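Local coordinates for Rab5 protein, putative (Plasmodium falciparum, PDB 3CLV) that is a putative Rab5-like small G protein of the Ras family, with a Ras-like fold whose P-loop holds guanosine-5'-diphosphate in this model, at residues Leu13-Val18 against Ser129-Arg134; Val18-Ile23 against Trp98-Gln103; Ala120-Asp125 against Tyr148-Val153. All blocks are in the same frame, centred on the assembly; numbering follows the deposited sequence.

Contact 3 is the core: two parallel strands, 120-125 and 148-153, joined by backbone hydrogen bonds and apolar side chains. Contact 2 is also buried, but there lysine methylenes lie against a carboxylate and polar bonds go mostly to GDP. It sets the start of helix 20-29 against the end of strand 92-99. Contact 1 is only partly buried; it sets the loop 13-18 against helix 129-145 through a water and a few van der Waals touches. Contacts 1 and 2 share Val-18 and both touch GDP, and Lys-20 of contact 2 bonds to Gly-14 O of contact 1. Leu-13 of contact 1 pairs with strand 119-125 of contact 3, whose beta-alpha-beta unit includes the helix of contact 1.

Contact 1 (Leu13-Val18 against Ser129-Arg134); sequences LGESSV and SNTLDR. With GDP (guanosine-5'-diphosphate), chain D.
The loop that wraps the GDP phosphates, a P-loop by sequence and geometry, here rests against the first turns of helix 129-145. Glu-15 and Thr-131 carry most of the contact. The Glu-15 side chain runs out extended, CG anti to the backbone N (chi1 -179°), and crosses the Thr-131 side chain at about a right angle. Its carboxylate touches carbon: Glu-15 OE1 lies 3.6 Å from both CA and CG2 of Thr-131. The same Glu-15 OE1 is 3.7 Å from CG of Arg-134. The guanidinium group turns away from it and makes a cation-pi contact with Trp-138. Glu-15 and Arg-134 therefore do not form a salt bridge.

Val-18 meets Thr-131 from the other end of the turn. The two side chains slide past each other in opposite directions, with Val-18 CG1 3.6 Å from Thr-131 CB. The hydroxyl of Thr-131 is engaged with Asn-128 O and Asp-125 N, and its methyl CG2 touches both Glu-15 and Val-18.

One water joins the two backbones. It accepts from Glu-15 N at 2.9 Å and donates to Thr-131 O at 2.9 Å. This bridge satisfies an amide of the loop and a carbonyl of the helix.

Glu-15 to Val-18 form a type II beta turn. On its phosphate side Ser-17 N donates to O2B of GDP at 2.9 Å, nearly straight at 171°. A loop after strand 8-13 that offers backbone amides to a diphosphate is typical of the P-loop of Ras-family proteins.

Contact 2 (Val18-Ile23 against Trp98-Gln103); sequences VGKSSI and WDTAGQ. With GDP (guanosine-5'-diphosphate), chain D.
Lys-20 lies between the carboxylate of Asp-99 and the beta phosphate of GDP. Lys-20 and Ser-21 fit the P-loop (Walker A) pattern, and Asp-99 to Gly-102 match the DxxG motif, as in Ras-family proteins. The CB of Lys-20, 3.5 Å from OD1 of Asp-99, is equally close to O3B of GDP. CG stays near O3B. CD then passes Asp-99 OD1 at 3.4 Å. CE is closest to the carboxylate, with OD1 of Asp-99 at 3.3 Å, and also meets OG1 of Thr-100. The chain bends at its last two torsions (chi3 -62°, chi4 -55°), and these bends bring NZ back to the phosphate, where it donates to GDP O3B at 2.8 Å. NZ also bonds to Gly-14 O, and weakly to Glu-15 O. Asp-99 OD1 stays 4.7 Å from Lys-20 NZ.

Asp-99 OD1 has a different partner. It accepts from Ala-101 N at 3.0 Å, which closes an Asx turn; the N-H comes from above the carboxylate plane. Thr-100 OG1 is held by Glu-104.

O3B is gripped by Gly-19 N, Lys-20 N and Lys-20 NZ, while Ser-21 N donates to O1B. Both serine hydroxyls, of Ser-21 and Ser-22, and Ser-22 N donate to O2A. The ammonium and the amides at the helix start would thus offset the diphosphate charge, and Asp-99 could attract the ammonium only at longer range.

Contact 3 (Ala120-Asp125 against Tyr148-Val153); sequences AIVVFD and YIIILV
Ala-120 to Phe-124 pair in parallel with Ile-149 to Val-153, and the dense part of the contact lies between their backbones. Five hydrogen bonds cross it, all close to straight. Ala-120 N donates to Ile-149 O, and Ile-151 N to Ala-120 O. Val-122 N then donates to Ile-151 O, Val-153 N to Val-122 O at 2.7 Å, and Phe-124 N to Val-153 O at 2.9 Å. CA-H...O contacts fill in between, such as Ile-150 CA to Ala-120 O at 3.3 Å.

Ile-121, Val-123, Ile-151 and Val-153 share one face. Ile-121 CG2 reaches Val-153 CG2 at 3.6 Å, and Ile-121 CG1 lies beside Ile-151 CG2. Phe-195 and Leu-198 of helix 191-206 cover part of this face, and Leu-12 of strand 8-13 touches Ile-121 and Val-123.

The strands belong to one beta-alpha-beta unit of the Ras-like fold: strand 119-125, helix 129-145, strand 149-155. The helix makes the crossover and packs on the other face, that of Ala-120, Val-122, Ile-150 and Leu-152. There the closest methyls of Val-122 and Ile-150, CG2 and CG2, are 4.1 Å apart, but Leu-152 CD1 leans back to Val-122 O.

Phe-124 reaches across at the C-terminal end. Its chi1 of 73° sets CG between the backbone N and the carbonyl carbon, and the ring leans toward Leu-152 and Val-153. Phe-124 CD1 comes to 3.3 Å from Val-153 O, which meets the ring obliquely, and also touches Leu-152 CD1.

The N-terminal end is looser. Tyr-148 and Ile-149 are partly exposed. Ala-120 CB reaches Tyr-148 CB only at 4.5 Å, and the phenol leads away to Ser-145 OG and Tyr-114 O. The side chain of Ile-149 also turns off, toward Leu-198 and Glu-201.

Contact 1 (Leu13-Val18 against Ser129-Arg134)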
loop_
_atom_site.group_PDB
_atom_site.type_symbol
_atom_site.label_atom_id
_atom_site.label_comp_id
_atom_site.label_asym_id
_atom_site.label_seq_id
_atom_site.Cartn_x
_atom_site.Cartn_y
_atom_site.Cartn_z
ATOM N N LEU A 13 4.105 5.135 -12.393
ATOM C CA LEU A 13 3.673 6.511 -12.336
ATOM C C LEU A 13 4.021 7.229 -13.637
ATOM O O LEU A 13 5.054 6.959 -14.237
ATOM C CB LEU A 13 4.385 7.195 -11.154
ATOM C CG LEU A 13 4.301 8.695 -10.934
ATOM C CD1 LEU A 13 2.906 9.096 -10.452
ATOM C CD2 LEU A 13 5.342 9.102 -9.893
ATOM N N GLY A 14 3.168 8.162 -14.050
ATOM C CA GLY A 14 3.423 8.983 -15.245
ATOM C C GLY A 14 2.134 9.656 -15.663
ATOM O O GLY A 14 1.052 9.249 -15.223
ATOM N N GLU A 15 2.243 10.681 -16.506
ATOM C CA GLU A 15 1.066 11.415 -16.996
ATOM C C GLU A 15 0.161 10.469 -17.818
ATOM O O GLU A 15 0.657 9.529 -18.435
ATOM C CB GLU A 15 1.534 12.606 -17.843
ATOM C CG GLU A 15 0.400 13.475 -18.408
ATOM C CD GLU A 15 0.879 14.761 -19.060
ATOM O OE1 GLU A 15 1.976 15.269 -18.711
ATOM O OE2 GLU A 15 0.133 15.270 -19.933
ATOM N N SER A 16 -1.157 10.687 -17.832
ATOM C CA SER A 16 -1.998 9.908 -18.742
ATOM C C SER A 16 -1.509 9.996 -20.189
ATOM O O SER A 16 -1.009 11.043 -20.644
ATOM C CB SER A 16 -3.496 10.252 -18.640
ATOM O OG SER A 16 -3.730 11.604 -18.970
ATOM N N SER A 17 -1.619 8.854 -20.868
ATOM C CA SER A 17 -1.258 8.652 -22.277
ATOM C C SER A 17 0.190 8.254 -22.546
ATOM O O SER A 17 0.518 7.937 -23.687
ATOM C CB SER A 17 -1.645 9.854 -23.168
ATOM O OG SER A 17 -0.575 10.785 -23.206
ATOM N N VAL A 18 1.039 8.258 -21.513
ATOM C CA VAL A 18 2.476 7.888 -21.688
ATOM C C VAL A 18 2.693 6.408 -21.958
ATOM O O VAL A 18 3.712 6.023 -22.529
ATOM C CB VAL A 18 3.398 8.398 -20.535
ATOM C CG1 VAL A 18 3.281 9.903 -20.387
ATOM C CG2 VAL A 18 3.129 7.674 -19.198
ATOM N N SER A 129 7.029 16.405 -24.687
ATOM C CA SER A 129 7.972 16.917 -23.686
ATOM C C SER A 129 7.308 17.287 -22.363
ATOM O O SER A 129 7.926 17.149 -21.309
ATOM C CB SER A 129 8.838 18.079 -24.238
ATOM O OG SER A 129 8.067 19.250 -24.459
ATOM N N ASN A 130 6.051 17.729 -22.416
ATOM C CA ASN A 130 5.275 18.019 -21.214
ATOM C C ASN A 130 5.274 16.847 -20.218
ATOM O O ASN A 130 5.293 17.051 -19.002
ATOM C CB ASN A 130 3.832 18.392 -21.572
ATOM C CG ASN A 130 3.706 19.786 -22.200
ATOM O OD1 ASN A 130 4.617 20.619 -22.113
ATOM N ND2 ASN A 130 2.553 20.045 -22.832
ATOM N N THR A 131 5.254 15.627 -20.745
ATOM C CA THR A 131 5.221 14.432 -19.904
ATOM C C THR A 131 6.583 14.205 -19.231
ATOM O O THR A 131 6.635 13.669 -18.127
ATOM C CB THR A 131 4.754 13.178 -20.671
ATOM O OG1 THR A 131 5.767 12.743 -21.587
ATOM C CG2 THR A 131 3.449 13.453 -21.434
ATOM N N LEU A 132 7.663 14.621 -19.891
ATOM C CA LEU A 132 8.992 14.648 -19.256
ATOM C C LEU A 132 9.042 15.632 -18.076
ATOM O O LEU A 132 9.530 15.294 -16.989
ATOM C CB LEU A 132 10.109 14.974 -20.271
ATOM C CG LEU A 132 11.531 15.070 -19.659
ATOM C CD1 LEU A 132 11.935 13.807 -18.905
ATOM C CD2 LEU A 132 12.586 15.412 -20.708
ATOM N N ASP A 133 8.541 16.844 -18.294
ATOM C CA ASP A 133 8.500 17.862 -17.245
ATOM C C ASP A 133 7.759 17.362 -15.995
ATOM O O ASP A 133 8.203 17.589 -14.866
ATOM C CB ASP A 133 7.830 19.141 -17.767
ATOM C CG ASP A 133 8.573 19.773 -18.946
ATOM O OD1 ASP A 133 9.812 19.595 -19.086
ATOM O OD2 ASP A 133 7.892 20.475 -19.733
ATOM N N ARG A 134 6.625 16.692 -16.192
ATOM C CA ARG A 134 5.894 16.090 -15.068
ATOM C C ARG A 134 6.666 14.959 -14.380
ATOM O O ARG A 134 6.659 14.849 -13.153
ATOM C CB ARG A 134 4.510 15.596 -15.521
ATOM C CG ARG A 134 3.450 16.713 -15.594
ATOM C CD ARG A 134 2.598 16.770 -14.310
ATOM N NE ARG A 134 3.384 16.517 -13.100
ATOM C CZ ARG A 134 2.893 16.429 -11.863
ATOM N NH1 ARG A 134 1.594 16.583 -11.635
ATOM N NH2 ARG A 134 3.714 16.181 -10.845
HETATM P PB GDP D . -1.454 5.371 -19.781
HETATM O O1B GDP D . -1.848 4.122 -19.062
HETATM O O2B GDP D . -2.526 6.429 -19.653
HETATM O O3B GDP D . -0.150 5.947 -19.289
HETATM O O3A GDP D . -1.209 5.078 -21.358
HETATM P PA GDP D . -1.909 3.899 -22.229
HETATM O O1A GDP D . -3.422 3.971 -22.095
HETATM O O2A GDP D . -1.322 2.545 -21.979
HETATM O "O5'" GDP D . -1.523 4.365 -23.718
HETATM C "C5'" GDP D . -1.972 5.608 -24.272
HETATM C "C4'" GDP D . -1.902 5.499 -25.800
HETATM O "O4'" GDP D . -0.541 5.401 -26.228
HETATM C "C3'" GDP D . -2.618 4.290 -26.396
HETATM O "O3'" GDP D . -3.173 4.757 -27.632
HETATM C "C2'" GDP D . -1.505 3.282 -26.693
HETATM O "O2'" GDP D . -1.786 2.392 -27.783
HETATM C "C1'" GDP D . -0.360 4.225 -27.031
HETATM N N9 GDP D . 0.945 3.661 -26.671
HETATM C C8 GDP D . 1.302 3.173 -25.463
HETATM N N7 GDP D . 2.579 2.748 -25.493
HETATM C C5 GDP D . 3.053 2.983 -26.738
HETATM C C6 GDP D . 4.337 2.780 -27.450
HETATM O O6 GDP D . 5.313 2.270 -26.850
HETATM N N1 GDP D . 4.410 3.169 -28.751
HETATM C C2 GDP D . 3.371 3.737 -29.417
HETATM N N2 GDP D . 3.544 4.102 -30.714
HETATM N N3 GDP D . 2.149 3.939 -28.831
HETATM C C4 GDP D . 1.960 3.591 -27.516
HETATM O O HOH W 1 4.991 11.411 -17.291
#

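Contact 2 (Val18-Ile23 against Trp98-Gln103)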
loop_
_atom_site.group_PDB
_atom_site.type_symbol
_atom_site.label_atom_id
_atom_site.label_comp_id
_atom_site.label_asym_id
_atom_site.label_seq_id
_atom_site.Cartn_x
_atom_site.Cartn_y
_atom_site.Cartn_z
ATOM N N VAL A 18 1.039 8.258 -21.513
ATOM C CA VAL A 18 2.476 7.888 -21.688
ATOM C C VAL A 18 2.693 6.408 -21.958
ATOM O O VAL A 18 3.712 6.023 -22.529
ATOM C CB VAL A 18 3.398 8.398 -20.535
ATOM C CG1 VAL A 18 3.281 9.903 -20.387
ATOM C CG2 VAL A 18 3.129 7.674 -19.198
ATOM N N GLY A 19 1.731 5.570 -21.579
ATOM C CA GLY A 19 1.805 4.158 -21.926
ATOM C C GLY A 19 1.927 3.180 -20.762
ATOM O O GLY A 19 2.331 2.036 -20.962
ATOM N N LYS A 20 1.560 3.610 -19.557
ATOM C CA LYS A 20 1.594 2.735 -18.372
ATOM C C LYS A 20 0.749 1.461 -18.549
ATOM O O LYS A 20 1.233 0.368 -18.286
ATOM C CB LYS A 20 1.120 3.504 -17.130
ATOM C CG LYS A 20 1.999 4.713 -16.741
ATOM C CD LYS A 20 1.490 5.401 -15.446
ATOM C CE LYS A 20 0.061 6.011 -15.535
ATOM N NZ LYS A 20 -0.171 7.012 -16.679
ATOM N N SER A 21 -0.501 1.579 -19.003
ATOM C CA SER A 21 -1.336 0.371 -19.095
ATOM C C SER A 21 -0.745 -0.546 -20.161
ATOM O O SER A 21 -0.814 -1.760 -20.040
ATOM C CB SER A 21 -2.823 0.682 -19.379
ATOM O OG SER A 21 -3.056 1.045 -20.738
ATOM N N SER A 22 -0.142 0.062 -21.187
ATOM C CA SER A 22 0.492 -0.668 -22.285
ATOM C C SER A 22 1.755 -1.409 -21.844
ATOM O O SER A 22 1.984 -2.556 -22.244
ATOM C CB SER A 22 0.769 0.257 -23.460
ATOM O OG SER A 22 -0.444 0.834 -23.936
ATOM N N ILE A 23 2.570 -0.766 -21.002
ATOM C CA ILE A 23 3.713 -1.464 -20.406
ATOM C C ILE A 23 3.240 -2.707 -19.641
ATOM O O ILE A 23 3.821 -3.785 -19.783
ATOM C CB ILE A 23 4.550 -0.516 -19.498
ATOM C CG1 ILE A 23 5.233 0.555 -20.343
ATOM C CG2 ILE A 23 5.597 -1.305 -18.654
ATOM C CD1 ILE A 23 5.793 1.736 -19.513
ATOM N N TRP A 98 1.599 -1.301 -8.908
ATOM C CA TRP A 98 0.446 -0.458 -8.747
ATOM C C TRP A 98 0.518 0.633 -9.805
ATOM O O TRP A 98 1.339 1.553 -9.699
ATOM C CB TRP A 98 0.425 0.184 -7.345
ATOM C CG TRP A 98 0.284 -0.778 -6.164
ATOM C CD1 TRP A 98 0.770 -2.044 -6.061
ATOM C CD2 TRP A 98 -0.340 -0.487 -4.911
ATOM N NE1 TRP A 98 0.449 -2.583 -4.837
ATOM C CE2 TRP A 98 -0.228 -1.639 -4.110
ATOM C CE3 TRP A 98 -1.006 0.638 -4.393
ATOM C CZ2 TRP A 98 -0.735 -1.698 -2.811
ATOM C CZ3 TRP A 98 -1.509 0.579 -3.111
ATOM C CH2 TRP A 98 -1.379 -0.588 -2.334
ATOM N N ASP A 99 -0.376 0.565 -10.792
ATOM C CA ASP A 99 -0.448 1.580 -11.852
ATOM C C ASP A 99 -1.364 2.704 -11.405
ATOM O O ASP A 99 -2.554 2.483 -11.190
ATOM C CB ASP A 99 -0.958 0.947 -13.154
ATOM C CG ASP A 99 -1.136 1.942 -14.299
ATOM O OD1 ASP A 99 -0.708 3.112 -14.183
ATOM O OD2 ASP A 99 -1.714 1.524 -15.346
ATOM N N THR A 100 -0.802 3.905 -11.247
ATOM C CA THR A 100 -1.600 5.047 -10.768
ATOM C C THR A 100 -2.832 5.268 -11.663
ATOM O O THR A 100 -3.893 5.651 -11.170
ATOM C CB THR A 100 -0.767 6.346 -10.629
ATOM O OG1 THR A 100 -0.125 6.640 -11.873
ATOM C CG2 THR A 100 0.309 6.186 -9.545
ATOM N N ALA A 101 -2.669 5.019 -12.963
ATOM C CA ALA A 101 -3.766 4.937 -13.958
ATOM C C ALA A 101 -4.754 6.093 -13.953
ATOM O O ALA A 101 -5.942 5.892 -14.262
ATOM C CB ALA A 101 -4.537 3.617 -13.816
ATOM N N GLY A 102 -4.270 7.288 -13.621
ATOM C CA GLY A 102 -5.121 8.482 -13.561
ATOM C C GLY A 102 -5.147 9.127 -12.180
ATOM O O GLY A 102 -5.377 10.333 -12.067
ATOM N N GLN A 103 -4.884 8.338 -11.136
ATOM C CA GLN A 103 -4.904 8.845 -9.756
ATOM C C GLN A 103 -3.724 9.749 -9.390
ATOM O O GLN A 103 -3.751 10.435 -8.362
ATOM C CB GLN A 103 -5.030 7.689 -8.754
ATOM C CG GLN A 103 -6.275 6.813 -8.975
ATOM C CD GLN A 103 -7.542 7.426 -8.402
ATOM O OE1 GLN A 103 -7.599 8.615 -8.132
ATOM N NE2 GLN A 103 -8.559 6.597 -8.192
HETATM P PB GDP D . -1.454 5.371 -19.781
HETATM O O1B GDP D . -1.848 4.122 -19.062
HETATM O O2B GDP D . -2.526 6.429 -19.653
HETATM O O3B GDP D . -0.150 5.947 -19.289
HETATM O O3A GDP D . -1.209 5.078 -21.358
HETATM P PA GDP D . -1.909 3.899 -22.229
HETATM O O1A GDP D . -3.422 3.971 -22.095
HETATM O O2A GDP D . -1.322 2.545 -21.979
HETATM O "O5'" GDP D . -1.523 4.365 -23.718
HETATM C "C5'" GDP D . -1.972 5.608 -24.272
HETATM C "C4'" GDP D . -1.902 5.499 -25.800
HETATM O "O4'" GDP D . -0.541 5.401 -26.228
HETATM C "C3'" GDP D . -2.618 4.290 -26.396
HETATM O "O3'" GDP D . -3.173 4.757 -27.632
HETATM C "C2'" GDP D . -1.505 3.282 -26.693
HETATM O "O2'" GDP D . -1.786 2.392 -27.783
HETATM C "C1'" GDP D . -0.360 4.225 -27.031
HETATM N N9 GDP D . 0.945 3.661 -26.671
HETATM C C8 GDP D . 1.302 3.173 -25.463
HETATM N N7 GDP D . 2.579 2.748 -25.493
HETATM C C5 GDP D . 3.053 2.983 -26.738
HETATM C C6 GDP D . 4.337 2.780 -27.450
HETATM O O6 GDP D . 5.313 2.270 -26.850
HETATM N N1 GDP D . 4.410 3.169 -28.751
HETATM C C2 GDP D . 3.371 3.737 -29.417
HETATM N N2 GDP D . 3.544 4.102 -30.714
HETATM N N3 GDP D . 2.149 3.939 -28.831
HETATM C C4 GDP D . 1.960 3.591 -27.516
#

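Contact 3 (Ala120-Asp125 against Tyr148-Val153)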
loop_
_atom_site.group_PDB
_atom_site.type_symbol
_atom_site.label_atom_id
_atom_site.label_comp_id
_atom_site.label_asym_id
_atom_site.label_seq_id
_atom_site.Cartn_x
_atom_site.Cartn_y
_atom_site.Cartn_z
ATOM N N ALA A 120 9.994 2.721 -7.876
ATOM C CA ALA A 120 9.121 3.623 -8.597
ATOM C C ALA A 120 9.552 3.632 -10.048
ATOM O O ALA A 120 10.737 3.875 -10.366
ATOM C CB ALA A 120 9.159 5.033 -7.995
ATOM N N ILE A 121 8.596 3.334 -10.921
ATOM C CA ILE A 121 8.781 3.416 -12.361
ATOM C C ILE A 121 8.109 4.689 -12.856
ATOM O O ILE A 121 6.868 4.800 -12.841
ATOM C CB ILE A 121 8.167 2.190 -13.104
ATOM C CG1 ILE A 121 8.718 0.872 -12.565
ATOM C CG2 ILE A 121 8.410 2.282 -14.632
ATOM C CD1 ILE A 121 7.924 -0.371 -13.095
ATOM N N VAL A 122 8.921 5.654 -13.286
ATOM C CA VAL A 122 8.396 6.951 -13.726
ATOM C C VAL A 122 8.520 7.039 -15.245
ATOM O O VAL A 122 9.636 7.087 -15.789
ATOM C CB VAL A 122 9.101 8.161 -13.047
ATOM C CG1 VAL A 122 8.353 9.452 -13.392
ATOM C CG2 VAL A 122 9.140 7.988 -11.532
ATOM N N VAL A 123 7.375 7.041 -15.917
ATOM C CA VAL A 123 7.319 6.877 -17.367
ATOM C C VAL A 123 6.988 8.218 -18.031
ATOM O O VAL A 123 6.177 8.973 -17.535
ATOM C CB VAL A 123 6.214 5.825 -17.761
ATOM C CG1 VAL A 123 6.191 5.578 -19.274
ATOM C CG2 VAL A 123 6.420 4.534 -16.992
ATOM N N PHE A 124 7.635 8.504 -19.153
ATOM C CA PHE A 124 7.224 9.624 -19.997
ATOM C C PHE A 124 7.200 9.158 -21.455
ATOM O O PHE A 124 7.636 8.041 -21.777
ATOM C CB PHE A 124 8.111 10.866 -19.763
ATOM C CG PHE A 124 9.517 10.738 -20.338
ATOM C CD1 PHE A 124 10.529 10.118 -19.603
ATOM C CD2 PHE A 124 9.816 11.244 -21.599
ATOM C CE1 PHE A 124 11.814 9.973 -20.123
ATOM C CE2 PHE A 124 11.108 11.103 -22.142
ATOM C CZ PHE A 124 12.107 10.470 -21.395
ATOM N N ASP A 125 6.653 10.015 -22.314
ATOM C CA ASP A 125 6.472 9.741 -23.738
ATOM C C ASP A 125 7.491 10.632 -24.450
ATOM O O ASP A 125 7.481 11.859 -24.292
ATOM C CB ASP A 125 5.007 10.091 -24.105
ATOM C CG ASP A 125 4.711 10.047 -25.604
ATOM O OD1 ASP A 125 5.616 9.790 -26.439
ATOM O OD2 ASP A 125 3.525 10.310 -25.936
ATOM N N TYR A 148 13.603 5.199 -2.651
ATOM C CA TYR A 148 13.035 4.370 -3.699
ATOM C C TYR A 148 14.150 4.011 -4.645
ATOM O O TYR A 148 15.059 4.815 -4.873
ATOM C CB TYR A 148 11.936 5.121 -4.477
ATOM C CG TYR A 148 10.760 5.542 -3.624
ATOM C CD1 TYR A 148 9.805 4.614 -3.195
ATOM C CD2 TYR A 148 10.609 6.875 -3.235
ATOM C CE1 TYR A 148 8.713 5.012 -2.399
ATOM C CE2 TYR A 148 9.538 7.286 -2.442
ATOM C CZ TYR A 148 8.601 6.356 -2.032
ATOM O OH TYR A 148 7.585 6.799 -1.248
ATOM N N ILE A 149 14.080 2.808 -5.198
ATOM C CA ILE A 149 14.812 2.519 -6.433
ATOM C C ILE A 149 13.959 3.066 -7.577
ATOM O O ILE A 149 12.856 2.566 -7.838
ATOM C CB ILE A 149 15.095 1.000 -6.608
ATOM C CG1 ILE A 149 15.932 0.481 -5.437
ATOM C CG2 ILE A 149 15.819 0.757 -7.938
ATOM C CD1 ILE A 149 15.947 -1.060 -5.305
ATOM N N ILE A 150 14.464 4.108 -8.238
ATOM C CA ILE A 150 13.706 4.820 -9.276
ATOM C C ILE A 150 14.292 4.518 -10.652
ATOM O O ILE A 150 15.505 4.645 -10.866
ATOM C CB ILE A 150 13.688 6.348 -9.054
ATOM C CG1 ILE A 150 13.088 6.696 -7.681
ATOM C CG2 ILE A 150 12.929 7.053 -10.189
ATOM C CD1 ILE A 150 13.443 8.115 -7.236
ATOM N N ILE A 151 13.412 4.108 -11.560
ATOM C CA ILE A 151 13.746 3.952 -12.966
ATOM C C ILE A 151 12.906 4.914 -13.816
ATOM O O ILE A 151 11.661 4.932 -13.739
ATOM C CB ILE A 151 13.682 2.476 -13.435
ATOM C CG1 ILE A 151 14.171 2.331 -14.886
ATOM C CG2 ILE A 151 12.270 1.836 -13.199
ATOM C CD1 ILE A 151 14.748 0.906 -15.148
ATOM N N LEU A 152 13.609 5.741 -14.586
ATOM C CA LEU A 152 12.963 6.695 -15.466
ATOM C C LEU A 152 12.827 5.994 -16.804
ATOM O O LEU A 152 13.806 5.454 -17.331
ATOM C CB LEU A 152 13.785 7.982 -15.568
ATOM C CG LEU A 152 13.294 9.056 -16.533
ATOM C CD1 LEU A 152 11.964 9.650 -16.024
ATOM C CD2 LEU A 152 14.357 10.160 -16.660
ATOM N N VAL A 153 11.602 5.959 -17.333
ATOM C CA VAL A 153 11.331 5.180 -18.550
ATOM C C VAL A 153 10.924 6.114 -19.683
ATOM O O VAL A 153 9.944 6.867 -19.572
ATOM C CB VAL A 153 10.245 4.069 -18.340
ATOM C CG1 VAL A 153 9.869 3.366 -19.679
ATOM C CG2 VAL A 153 10.697 3.042 -17.309
#